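Local atomic coordinates of sulfoquinovosidase (Escherichia coli, PDB entry 5AEG), a protein that hydrolyses plant sulfolipids, sulfoquinovosyl diacylglycerides, and simpler sulfoquinovosides such as sulfoquinovosyl glycerol, releasing sulfoquinovose as a source of carbon and sulfur. Residues Gly292-Ser297 with Arg301-Trp306; Pro336-Ala339 with Leu344-Glu347; Pro37-Gly42 with Ile81-Gly86; Leu107-Asp110 with Arg116-Leu119; Leu235-Lys238 with Gly244-Pro247. All blocks are in the same frame, centred on the assembly; numbering follows the deposited sequence.

Interaction 1: Gly292-Ser297 with Arg301-Trp306; sequences GIRMTS and RVMWNW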
# COMPACT_ATOMS: atom_id res chain seq x y z
N GLY A 292 -10.51 -16.34 18.51
CA GLY A 292 -11.95 -16.50 18.73
C GLY A 292 -12.83 -15.78 17.75
O GLY A 292 -12.35 -15.06 16.83
N ILE A 293 -14.10 -16.15 17.85
CA ILE A 293 -15.17 -15.76 16.97
C ILE A 293 -16.16 -14.99 17.82
O ILE A 293 -16.63 -15.44 18.93
CB ILE A 293 -15.89 -16.96 16.39
CG1 ILE A 293 -14.96 -17.79 15.52
CG2 ILE A 293 -17.11 -16.50 15.60
CD1 ILE A 293 -15.60 -19.11 15.07
N ARG A 294 -16.47 -13.81 17.31
CA ARG A 294 -17.51 -12.93 17.86
C ARG A 294 -18.70 -12.96 16.91
O ARG A 294 -18.59 -12.60 15.71
CB ARG A 294 -16.95 -11.54 18.08
CG ARG A 294 -18.04 -10.54 18.51
CD ARG A 294 -17.95 -10.26 19.96
NE ARG A 294 -16.74 -9.53 20.30
CZ ARG A 294 -16.46 -9.19 21.54
NH1 ARG A 294 -17.28 -9.55 22.56
NH2 ARG A 294 -15.35 -8.53 21.79
N MET A 295 -19.85 -13.40 17.42
CA MET A 295 -21.10 -13.27 16.70
C MET A 295 -21.65 -11.82 16.65
O MET A 295 -21.68 -11.12 17.67
CB MET A 295 -22.12 -14.17 17.39
CG MET A 295 -23.08 -14.75 16.45
SD MET A 295 -22.15 -15.82 15.29
CE MET A 295 -23.42 -15.56 14.09
N THR A 296 -22.03 -11.35 15.44
CA THR A 296 -22.74 -10.09 15.23
C THR A 296 -24.05 -10.37 14.42
O THR A 296 -24.26 -11.47 13.91
CB THR A 296 -21.92 -9.09 14.43
OG1 THR A 296 -21.78 -9.58 13.09
CG2 THR A 296 -20.53 -8.84 15.10
N SER A 297 -24.91 -9.38 14.32
CA SER A 297 -26.12 -9.47 13.46
C SER A 297 -25.82 -9.74 11.96
O SER A 297 -26.73 -10.11 11.25
CB SER A 297 -26.95 -8.17 13.56
OG SER A 297 -26.12 -7.07 13.31
N ARG A 301 -17.29 -12.58 13.23
CA ARG A 301 -16.23 -11.63 13.17
C ARG A 301 -15.13 -12.24 14.05
O ARG A 301 -15.40 -13.12 14.85
CB ARG A 301 -16.76 -10.29 13.73
CG ARG A 301 -16.65 -9.04 12.87
CD ARG A 301 -17.55 -9.06 11.65
NE ARG A 301 -16.97 -9.89 10.58
CZ ARG A 301 -17.64 -10.41 9.53
NH1 ARG A 301 -18.96 -10.17 9.33
NH2 ARG A 301 -16.95 -11.19 8.66
N VAL A 302 -13.90 -11.79 13.89
CA VAL A 302 -12.77 -12.17 14.69
C VAL A 302 -12.97 -11.44 16.05
O VAL A 302 -13.43 -10.30 16.07
CB VAL A 302 -11.47 -11.70 14.04
CG1 VAL A 302 -10.28 -11.92 14.93
CG2 VAL A 302 -11.26 -12.43 12.72
N MET A 303 -12.57 -12.11 17.12
CA MET A 303 -12.57 -11.57 18.47
C MET A 303 -11.31 -10.74 18.64
O MET A 303 -10.15 -11.25 18.55
CB MET A 303 -12.65 -12.76 19.48
CG MET A 303 -12.53 -12.43 20.96
SD MET A 303 -14.05 -11.68 21.57
CE MET A 303 -15.26 -12.97 21.35
N TRP A 304 -11.46 -9.44 18.91
CA TRP A 304 -10.29 -8.57 18.97
C TRP A 304 -9.53 -8.56 20.31
O TRP A 304 -9.40 -7.53 21.00
CB TRP A 304 -10.67 -7.15 18.52
CG TRP A 304 -11.03 -7.01 17.07
CD1 TRP A 304 -11.21 -7.98 16.17
CD2 TRP A 304 -11.27 -5.79 16.38
NE1 TRP A 304 -11.61 -7.46 14.95
CE2 TRP A 304 -11.64 -6.11 15.08
CE3 TRP A 304 -11.25 -4.47 16.77
CZ2 TRP A 304 -11.93 -5.14 14.14
CZ3 TRP A 304 -11.57 -3.50 15.79
CH2 TRP A 304 -11.85 -3.85 14.52
N ASN A 305 -9.06 -9.72 20.72
CA ASN A 305 -8.19 -9.85 21.86
C ASN A 305 -7.07 -10.83 21.47
O ASN A 305 -7.34 -11.99 21.27
CB ASN A 305 -8.98 -10.36 23.08
CG ASN A 305 -8.20 -10.17 24.38
OD1 ASN A 305 -8.03 -9.06 24.85
ND2 ASN A 305 -7.60 -11.22 24.86
N TRP A 306 -5.84 -10.33 21.45
CA TRP A 306 -4.70 -10.90 20.72
C TRP A 306 -3.93 -11.93 21.59
O TRP A 306 -2.76 -11.80 21.95
CB TRP A 306 -3.82 -9.80 20.09
CG TRP A 306 -4.63 -8.69 19.57
CD1 TRP A 306 -4.56 -7.38 19.94
CD2 TRP A 306 -5.61 -8.75 18.57
NE1 TRP A 306 -5.47 -6.64 19.28
CE2 TRP A 306 -6.17 -7.46 18.46
CE3 TRP A 306 -6.16 -9.81 17.82
CZ2 TRP A 306 -7.14 -7.16 17.57
CZ3 TRP A 306 -7.15 -9.50 16.92
CH2 TRP A 306 -7.63 -8.21 16.81
O HOH W 1 -14.13 -8.17 19.33
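Arg294 and Arg301 face each other as the hydrogen-bonded pair of an antiparallel beta hairpin. Arg294 N gives to Arg301 O at 2.8 Å, and Arg301 N gives back to Arg294 O, also at 2.8 Å. Ile293 and Val302 form the adjoining non-hydrogen-bonded pair, where Ile293 CA lies 3.4 Å from Arg301 O as a CA-H...O contact. One residue on, Met303 N donates to Gly292 O at 3.0 Å. Gly292 has a positive phi of 105°, where a side chain would jam against the preceding carbonyl oxygen.

The main side-chain contact is Met303 on Arg294, crossing at about a right angle. Met303 SD lies over one face of the guanidinium, near its rim, 3.4 Å from Arg294 NH2. Met303 CE reaches back to Ile293 O at 3.7 Å. The Arg294 chain bends at chi2 (104°) and chi3 (68°), which folds the guanidinium back over the thioether. At the edge of that group, in its plane, a water accepts from Arg294 NH2 at 2.8 Å and from Trp304 N, so it bridges the two segments. Asp341 takes Arg294 NH1 in a salt bridge, and Phe370 adds a cation-pi contact.

Arg301 and Val302 on the second strand and Trp304 just beyond it all belong to the sulfoquinovosyl diacylglyceride site. Arg301 NH2 is further held by Asn540 O. Strands 293-296 and 299-302 form a small sheet of their own in the TIM-barrel domain. Just past its second strand, Trp304 makes a backbone bond to Ala339 of strand 337-339.

Interaction 2: Pro336-Ala339 with Leu344-Glu347; sequences PYVA and LCEE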
# COMPACT_ATOMS: atom_id res chain seq x y z
N PRO A 336 -4.54 -2.66 15.80
CA PRO A 336 -4.05 -1.82 16.90
C PRO A 336 -5.20 -1.33 17.78
O PRO A 336 -5.06 -0.29 18.45
CB PRO A 336 -3.34 -0.72 16.15
CG PRO A 336 -4.27 -0.49 14.96
CD PRO A 336 -4.83 -1.84 14.60
N TYR A 337 -6.32 -2.09 17.82
CA TYR A 337 -7.44 -1.88 18.73
C TYR A 337 -7.55 -3.12 19.65
O TYR A 337 -6.94 -4.18 19.39
CB TYR A 337 -8.75 -1.74 18.01
CG TYR A 337 -8.81 -0.71 16.88
CD1 TYR A 337 -9.04 0.65 17.14
CD2 TYR A 337 -8.73 -1.12 15.54
CE1 TYR A 337 -9.17 1.57 16.07
CE2 TYR A 337 -8.78 -0.23 14.51
CZ TYR A 337 -9.05 1.14 14.74
OH TYR A 337 -9.14 2.04 13.65
N VAL A 338 -8.32 -2.96 20.72
CA VAL A 338 -8.51 -4.04 21.70
C VAL A 338 -9.95 -4.02 22.15
O VAL A 338 -10.46 -3.00 22.61
CB VAL A 338 -7.54 -3.95 22.88
CG1 VAL A 338 -6.15 -4.46 22.54
CG2 VAL A 338 -7.44 -2.54 23.46
N ALA A 339 -10.60 -5.18 22.08
CA ALA A 339 -12.00 -5.30 22.42
C ALA A 339 -12.23 -4.87 23.92
O ALA A 339 -11.63 -5.42 24.84
CB ALA A 339 -12.42 -6.74 22.27
N LEU A 344 -6.96 -7.61 27.35
CA LEU A 344 -5.94 -6.62 26.96
C LEU A 344 -6.41 -5.21 27.14
O LEU A 344 -5.59 -4.38 27.53
CB LEU A 344 -5.43 -6.75 25.50
CG LEU A 344 -4.74 -8.06 25.20
CD1 LEU A 344 -4.32 -8.13 23.73
CD2 LEU A 344 -3.48 -8.25 26.06
N CYS A 345 -7.66 -4.91 26.83
CA CYS A 345 -8.17 -3.54 26.92
C CYS A 345 -8.26 -3.13 28.41
O CYS A 345 -8.05 -1.96 28.74
CB CYS A 345 -9.57 -3.41 26.31
SG CYS A 345 -10.14 -1.69 26.07
N GLU A 346 -8.60 -4.08 29.28
CA GLU A 346 -8.68 -3.78 30.74
C GLU A 346 -7.29 -3.40 31.24
O GLU A 346 -7.07 -2.39 31.91
CB GLU A 346 -9.26 -5.02 31.46
CG GLU A 346 -9.44 -4.83 32.98
CD GLU A 346 -9.76 -6.15 33.71
OE1 GLU A 346 -10.08 -7.19 33.05
OE2 GLU A 346 -9.69 -6.12 34.96
N GLU A 347 -6.31 -4.21 30.88
CA GLU A 347 -4.94 -3.89 31.18
C GLU A 347 -4.49 -2.51 30.67
O GLU A 347 -3.91 -1.69 31.41
CB GLU A 347 -4.05 -5.02 30.69
CG GLU A 347 -2.56 -4.80 30.91
CD GLU A 347 -1.72 -6.05 30.63
OE1 GLU A 347 -2.02 -6.81 29.68
OE2 GLU A 347 -0.72 -6.25 31.34
O HOH W 2 -9.02 -6.56 24.79
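Val338 carries CG1 anti to its carbonyl carbon (chi1 -78°), which points this methyl at Leu344 and turns CG2 to Cys345. Cys345 holds SG anti to its own backbone N (chi1 -168°), and the sulfur comes to lie 3.7 Å from Val338 O and 3.9 Å from Val338 CG2. The two valine methyls thus meet two successive helix residues. Val338 CG1 meets Leu344 CB at 3.8 Å, the two side chains crossing at about a right angle. Val338 CG2 rests on Cys345 CB at 3.7 Å. Ala339 O comes to 3.2 Å from Cys345 CB.

Within the TIM-barrel domain, a short loop leads from strand 337-339 to helix 343-351, which packs back on the strand. No direct hydrogen bond joins the two segments. A single water does the polar work instead. It donates to Ala339 O at 2.8 Å and accepts from Cys345 N at 3.0 Å, so a strand carbonyl and a helix N-H are both served by it. Trp306 packs against both Val338 and Leu344. Helix 380-395 adds Phe386 on Val338 and Val389 on Leu344, and all four touching residues are buried. The contact lies next to the substrate-binding Trp304.

Interaction 3: Pro37-Gly42 with Ile81-Gly86; sequences PCLWIG and IHFSRG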
# COMPACT_ATOMS: atom_id res chain seq x y z
N PRO A 37 2.66 34.12 -9.13
CA PRO A 37 3.32 33.67 -7.92
C PRO A 37 3.35 32.12 -7.82
O PRO A 37 2.54 31.43 -8.47
CB PRO A 37 2.44 34.27 -6.78
CG PRO A 37 1.14 34.55 -7.41
CD PRO A 37 1.36 34.73 -8.87
N CYS A 38 4.24 31.63 -7.00
CA CYS A 38 4.40 30.25 -6.75
C CYS A 38 3.84 29.91 -5.40
O CYS A 38 3.67 28.71 -5.10
CB CYS A 38 5.86 29.86 -6.80
SG CYS A 38 6.97 30.31 -5.46
N LEU A 39 3.49 30.94 -4.59
CA LEU A 39 3.09 30.65 -3.19
C LEU A 39 1.92 31.43 -2.71
O LEU A 39 1.81 32.63 -2.98
CB LEU A 39 4.26 30.78 -2.27
CG LEU A 39 4.10 30.66 -0.77
CD1 LEU A 39 3.78 29.22 -0.33
CD2 LEU A 39 5.34 31.08 -0.06
N TRP A 40 0.94 30.69 -2.12
CA TRP A 40 -0.19 31.26 -1.42
C TRP A 40 -0.20 30.68 -0.00
O TRP A 40 0.17 29.52 0.23
CB TRP A 40 -1.55 30.91 -2.09
CG TRP A 40 -1.88 31.43 -3.43
CD1 TRP A 40 -2.83 32.29 -3.72
CD2 TRP A 40 -1.27 31.05 -4.68
NE1 TRP A 40 -2.92 32.50 -5.07
CE2 TRP A 40 -1.93 31.79 -5.69
CE3 TRP A 40 -0.22 30.21 -5.03
CZ2 TRP A 40 -1.60 31.69 -7.04
CZ3 TRP A 40 0.13 30.09 -6.37
CH2 TRP A 40 -0.58 30.80 -7.37
N ILE A 41 -0.57 31.50 0.99
CA ILE A 41 -0.80 31.05 2.33
C ILE A 41 -2.17 31.55 2.83
O ILE A 41 -2.77 32.45 2.28
CB ILE A 41 0.32 31.40 3.30
CG1 ILE A 41 0.40 32.92 3.62
CG2 ILE A 41 1.66 31.02 2.69
CD1 ILE A 41 1.33 33.25 4.80
N GLY A 42 -2.62 30.98 3.92
CA GLY A 42 -3.89 31.39 4.45
C GLY A 42 -4.29 30.54 5.62
O GLY A 42 -3.46 30.03 6.34
N ILE A 81 14.40 33.07 0.70
CA ILE A 81 13.38 33.91 0.09
C ILE A 81 12.34 34.36 1.12
O ILE A 81 11.72 33.53 1.82
CB ILE A 81 12.72 33.23 -1.10
CG1 ILE A 81 13.81 32.68 -2.00
CG2 ILE A 81 11.87 34.20 -1.83
CD1 ILE A 81 13.35 32.05 -3.28
N HIS A 82 12.25 35.67 1.27
CA HIS A 82 11.18 36.29 2.06
C HIS A 82 10.00 36.57 1.17
O HIS A 82 10.06 37.45 0.31
CB HIS A 82 11.63 37.57 2.71
CG HIS A 82 12.69 37.39 3.72
ND1 HIS A 82 12.42 37.24 5.06
CD2 HIS A 82 14.05 37.38 3.60
CE1 HIS A 82 13.56 37.10 5.72
NE2 HIS A 82 14.56 37.20 4.86
N PHE A 83 8.92 35.80 1.34
CA PHE A 83 7.70 36.12 0.55
C PHE A 83 6.75 36.98 1.40
O PHE A 83 6.62 36.75 2.60
CB PHE A 83 6.91 34.82 0.16
CG PHE A 83 7.58 33.99 -0.87
CD1 PHE A 83 7.38 34.21 -2.18
CD2 PHE A 83 8.38 32.94 -0.48
CE1 PHE A 83 7.96 33.42 -3.15
CE2 PHE A 83 8.94 32.11 -1.43
CZ PHE A 83 8.76 32.36 -2.74
N SER A 84 6.01 37.86 0.76
CA SER A 84 5.17 38.66 1.51
C SER A 84 4.07 39.23 0.64
O SER A 84 4.06 39.13 -0.60
CB SER A 84 5.98 39.78 2.24
OG SER A 84 6.40 40.68 1.24
N ARG A 85 3.08 39.77 1.31
CA ARG A 85 2.01 40.52 0.65
C ARG A 85 1.63 41.72 1.58
O ARG A 85 1.41 41.55 2.77
CB ARG A 85 0.77 39.67 0.47
CG ARG A 85 -0.34 40.36 -0.27
CD ARG A 85 0.07 40.57 -1.68
NE ARG A 85 -1.05 41.14 -2.42
CZ ARG A 85 -2.02 40.43 -3.00
NH1 ARG A 85 -2.05 39.08 -2.96
NH2 ARG A 85 -2.98 41.10 -3.63
N GLY A 86 1.69 42.93 1.05
CA GLY A 86 1.46 44.15 1.92
C GLY A 86 2.48 44.25 2.99
O GLY A 86 3.66 43.91 2.77
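The Phe83 ring is sandwiched. Leu39 CD2 lies over one face, 3.9 Å from the ring centroid and 26° off the ring normal, as a CH-pi contact. On the opposite face sits Ile81 CG2 from Phe83's own strand, 3.6 Å above the ring plane and offset toward the rim. The leucine methyl is off-centre too, with Leu39 CD2 3.6 Å from Phe83 CD2.

Cys38 comes in obliquely near the far end of the ring. Its SG is 3.8 Å from Phe83 CZ and 4.8 Å from the centroid, a cysteine sulfur-aromatic contact. Cys38 has chi1 of 74°, which sets SG between its backbone N and carbonyl carbon and leads it toward CZ. Leu39 has CG anti to the backbone N (chi1 175°), which brings CG out toward the ring; chi2 then sets CD2 over its face. Cys38 and Leu39 thus hold the ring at two separate places. His32 adds an edge-to-face ring contact to Phe83.

All three touching residues are buried in the core of the N-terminal beta-rich domain, far from the active site, and no hydrogen bond crosses between the segments. Leu39 CA and Phe83 CA are 8.1 Å apart, so side chains alone make the contact. Strands 39-49 and 79-85 are not direct neighbours: strand 56-74 runs between them and pairs with Leu39 through Leu67. The core also takes in Leu93 of strand 89-97, which touches Phe83, and Leu107 of strand 103-109 and Ile117 of strand 116-122, which both touch Leu39.

Interaction 4: Leu107-Asp110 with Arg116-Leu119; sequences LQND and RIWL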
# COMPACT_ATOMS: atom_id res chain seq x y z
N LEU A 107 9.72 25.63 4.16
CA LEU A 107 8.78 26.73 4.14
C LEU A 107 8.27 26.94 5.54
O LEU A 107 7.84 25.99 6.20
CB LEU A 107 7.64 26.37 3.25
CG LEU A 107 7.24 27.28 2.17
CD1 LEU A 107 6.21 26.53 1.30
CD2 LEU A 107 6.70 28.55 2.79
N GLN A 108 8.26 28.19 6.02
CA GLN A 108 7.64 28.49 7.30
C GLN A 108 6.79 29.78 7.23
O GLN A 108 7.31 30.82 6.90
CB GLN A 108 8.74 28.55 8.38
CG GLN A 108 8.28 28.93 9.80
CD GLN A 108 7.26 27.94 10.40
OE1 GLN A 108 7.60 26.81 10.76
NE2 GLN A 108 5.98 28.35 10.48
N ASN A 109 5.49 29.68 7.51
CA ASN A 109 4.60 30.81 7.44
C ASN A 109 4.91 31.70 8.68
O ASN A 109 5.38 31.18 9.71
CB ASN A 109 3.14 30.42 7.44
CG ASN A 109 2.70 29.79 6.13
OD1 ASN A 109 3.46 29.76 5.17
ND2 ASN A 109 1.45 29.29 6.09
N ASP A 110 4.64 32.99 8.53
CA ASP A 110 4.83 34.00 9.61
C ASP A 110 4.31 33.60 10.93
O ASP A 110 4.96 33.70 11.92
CB ASP A 110 4.18 35.36 9.19
CG ASP A 110 2.67 35.26 8.68
OD1 ASP A 110 2.06 34.10 8.64
OD2 ASP A 110 2.07 36.32 8.23
N ARG A 116 -2.59 27.07 6.21
CA ARG A 116 -2.75 26.64 4.82
C ARG A 116 -1.55 27.13 3.97
O ARG A 116 -1.07 28.28 4.16
CB ARG A 116 -4.03 27.16 4.18
CG ARG A 116 -5.31 26.70 4.89
CD ARG A 116 -5.64 25.24 4.55
NE ARG A 116 -6.80 24.69 5.27
CZ ARG A 116 -6.78 24.10 6.48
NH1 ARG A 116 -5.70 23.99 7.22
NH2 ARG A 116 -7.92 23.67 6.99
N ILE A 117 -1.04 26.24 3.12
CA ILE A 117 -0.01 26.59 2.19
C ILE A 117 -0.48 26.00 0.84
O ILE A 117 -0.99 24.85 0.75
CB ILE A 117 1.38 26.01 2.58
CG1 ILE A 117 2.03 26.66 3.78
CG2 ILE A 117 2.29 25.94 1.32
CD1 ILE A 117 3.05 25.75 4.52
N TRP A 118 -0.29 26.76 -0.23
CA TRP A 118 -0.37 26.23 -1.61
C TRP A 118 0.91 26.58 -2.32
O TRP A 118 1.26 27.78 -2.39
CB TRP A 118 -1.52 26.81 -2.38
CG TRP A 118 -2.89 26.63 -1.86
CD1 TRP A 118 -3.87 25.76 -2.39
CD2 TRP A 118 -3.52 27.29 -0.73
NE1 TRP A 118 -5.01 25.85 -1.65
CE2 TRP A 118 -4.86 26.78 -0.65
CE3 TRP A 118 -3.13 28.27 0.17
CZ2 TRP A 118 -5.77 27.24 0.28
CZ3 TRP A 118 -4.01 28.69 1.10
CH2 TRP A 118 -5.34 28.19 1.15
N LEU A 119 1.65 25.58 -2.82
CA LEU A 119 2.89 25.80 -3.50
C LEU A 119 2.83 25.19 -4.86
O LEU A 119 2.47 24.02 -4.97
CB LEU A 119 4.01 25.17 -2.69
CG LEU A 119 5.41 25.19 -3.33
CD1 LEU A 119 6.05 26.59 -3.31
CD2 LEU A 119 6.34 24.24 -2.58
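The beta-rich N-terminal domain, of galactose mutarotase-like type, holds this contact in its buried core, where Asn109 and Leu107 meet Ile117. The strand segments 107-109 and 116-119 run at 139° to each other with axes 9.0 Å apart, too far for backbone pairing. Side chains fill the interval.

Leu107 CD1 touches Ile117 CG2 at 4.0 Å, and the two side chains slide past each other in opposite directions. Asn109 crosses Ile117 obliquely. Its amide lies against the isoleucine branch, with Asn109 ND2 3.5 Å from Ile117 CG1 and Asn109 OD1 3.7 Å from the same carbon. Ile117 has CG1 anti to its carbonyl carbon (chi1 -71°), which brings this branch up to the amide and turns CG2 toward Leu107.

Asn109 ND2 also gives a weak hydrogen bond to Arg116 O at 3.3 Å. Its stronger partner is His114 O, in the link between the strands. The amide oxygen, Asn109 OD1, is buried without a polar partner. A leucine in place of Asn109 would probably leave the Arg116 and His114 carbonyls without this donor and let the link to strand 116-122 move more freely.

Strand 39-49 lends Ile41 to Asn109. Strand 89-97 adds Leu93 beside Leu107 and Ala91 beside Asn109, and Leu217 of strand 212-217 packs on Ile117.

Interaction 5: Leu235-Lys238 with Gly244-Pro247; sequences LLEK and GRQP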
# COMPACT_ATOMS: atom_id res chain seq x y z
N LEU A 235 16.79 6.21 -9.66
CA LEU A 235 15.89 7.06 -8.88
C LEU A 235 15.28 6.28 -7.69
O LEU A 235 15.28 6.78 -6.56
CB LEU A 235 14.89 7.71 -9.78
CG LEU A 235 14.10 8.82 -9.09
CD1 LEU A 235 15.02 10.01 -8.75
CD2 LEU A 235 12.95 9.26 -9.95
N LEU A 236 14.91 5.02 -7.90
CA LEU A 236 14.29 4.21 -6.85
C LEU A 236 15.26 3.77 -5.82
O LEU A 236 14.96 3.68 -4.63
CB LEU A 236 13.47 3.00 -7.45
CG LEU A 236 12.25 3.38 -8.30
CD1 LEU A 236 11.59 2.11 -8.75
CD2 LEU A 236 11.22 4.19 -7.55
N GLU A 237 16.50 3.50 -6.25
CA GLU A 237 17.60 3.32 -5.33
C GLU A 237 17.78 4.57 -4.43
O GLU A 237 17.93 4.42 -3.23
CB GLU A 237 18.90 2.94 -6.07
CG GLU A 237 20.03 2.70 -5.09
CD GLU A 237 21.33 2.27 -5.76
OE1 GLU A 237 21.48 2.48 -6.98
OE2 GLU A 237 22.20 1.75 -5.03
N LYS A 238 17.75 5.76 -4.99
CA LYS A 238 17.86 6.98 -4.17
C LYS A 238 16.67 7.15 -3.27
O LYS A 238 16.80 7.41 -2.08
CB LYS A 238 18.05 8.21 -5.08
CG LYS A 238 19.48 8.17 -5.65
CD LYS A 238 19.67 9.23 -6.70
CE LYS A 238 21.06 9.10 -7.40
NZ LYS A 238 21.26 10.39 -8.11
N GLY A 244 13.66 3.94 3.16
CA GLY A 244 13.79 2.60 3.71
C GLY A 244 13.76 1.54 2.61
O GLY A 244 13.17 1.80 1.55
N ARG A 245 14.41 0.40 2.89
CA ARG A 245 14.34 -0.82 2.10
C ARG A 245 13.81 -1.96 2.93
O ARG A 245 14.05 -2.02 4.12
CB ARG A 245 15.68 -1.20 1.54
CG ARG A 245 16.13 -0.20 0.53
CD ARG A 245 17.47 -0.45 -0.17
NE ARG A 245 17.85 0.67 -1.01
CZ ARG A 245 19.04 1.26 -1.00
NH1 ARG A 245 20.03 0.76 -0.28
NH2 ARG A 245 19.24 2.31 -1.74
N GLN A 246 13.06 -2.86 2.30
CA GLN A 246 12.44 -3.96 3.00
C GLN A 246 13.43 -5.12 3.18
O GLN A 246 14.32 -5.28 2.41
CB GLN A 246 11.27 -4.52 2.16
CG GLN A 246 10.09 -3.53 1.96
CD GLN A 246 10.16 -2.77 0.67
OE1 GLN A 246 10.05 -3.36 -0.42
NE2 GLN A 246 10.42 -1.45 0.77
N PRO A 247 13.20 -5.95 4.14
CA PRO A 247 14.00 -7.18 4.23
C PRO A 247 13.76 -8.14 3.11
O PRO A 247 12.69 -8.11 2.44
CB PRO A 247 13.53 -7.80 5.57
CG PRO A 247 12.83 -6.72 6.30
CD PRO A 247 12.24 -5.83 5.22
O HOH W 3 21.72 3.45 -2.31
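Arg245 NH2 is held by two oxygens, Glu237 O and a water. It donates to the Glu237 backbone carbonyl at 2.9 Å, with an N-H...O angle of 140°, and to the water at 2.8 Å. The carbonyl oxygen lies at the guanidinium edge, close to its plane. The same water donates to Glu237 OE2 at 3.2 Å, so it links the carboxylate to the arginine. Direct contact between the charges is lacking: Glu237 OE2 is 4.5 Å from Arg245 NH2 and well out of the guanidinium plane. The carboxylate and guanidinium planes are turned 56° apart.

Arg245 reaches back from just past helix 232-243 to a carbonyl in its middle. Gly244 is where the chain leaves the helix, with a positive phi, and Arg245 follows at once. Its chain is extended from CG to NE, which spans the distance to Glu237. Glu237 CG also comes within 3.5 Å of Arg245 NH2. Thr240 of the same helix accepts Arg245 NE through OG1. An alanine here is likely to leave the Glu237 carbonyl and Thr240 OG1 without these donors and to break the water link to the Glu237 carboxylate.

Along the chain the order is interaction 3, 4, 5, 1, 2, and each closes before the next opens. Interactions 3 and 4 lie in the N-terminal beta-rich domain, centres about 8 Å apart. They touch because strands 39-49 and 116-122 are neighbours, joined by backbone bonds such as Trp40 to Trp118. Interactions 1 and 2 lie in the TIM-barrel domain, centres about 13 Å apart, and join at Trp304 with Ala339 and Trp306 with Tyr337. The helix-end contact of interaction 5 stands apart, its centre 30 to 38 Å from the others. Only interaction 1 holds substrate-binding residues; interaction 2 adjoins it, and interactions 3, 4 and 5 lie away from the known sites.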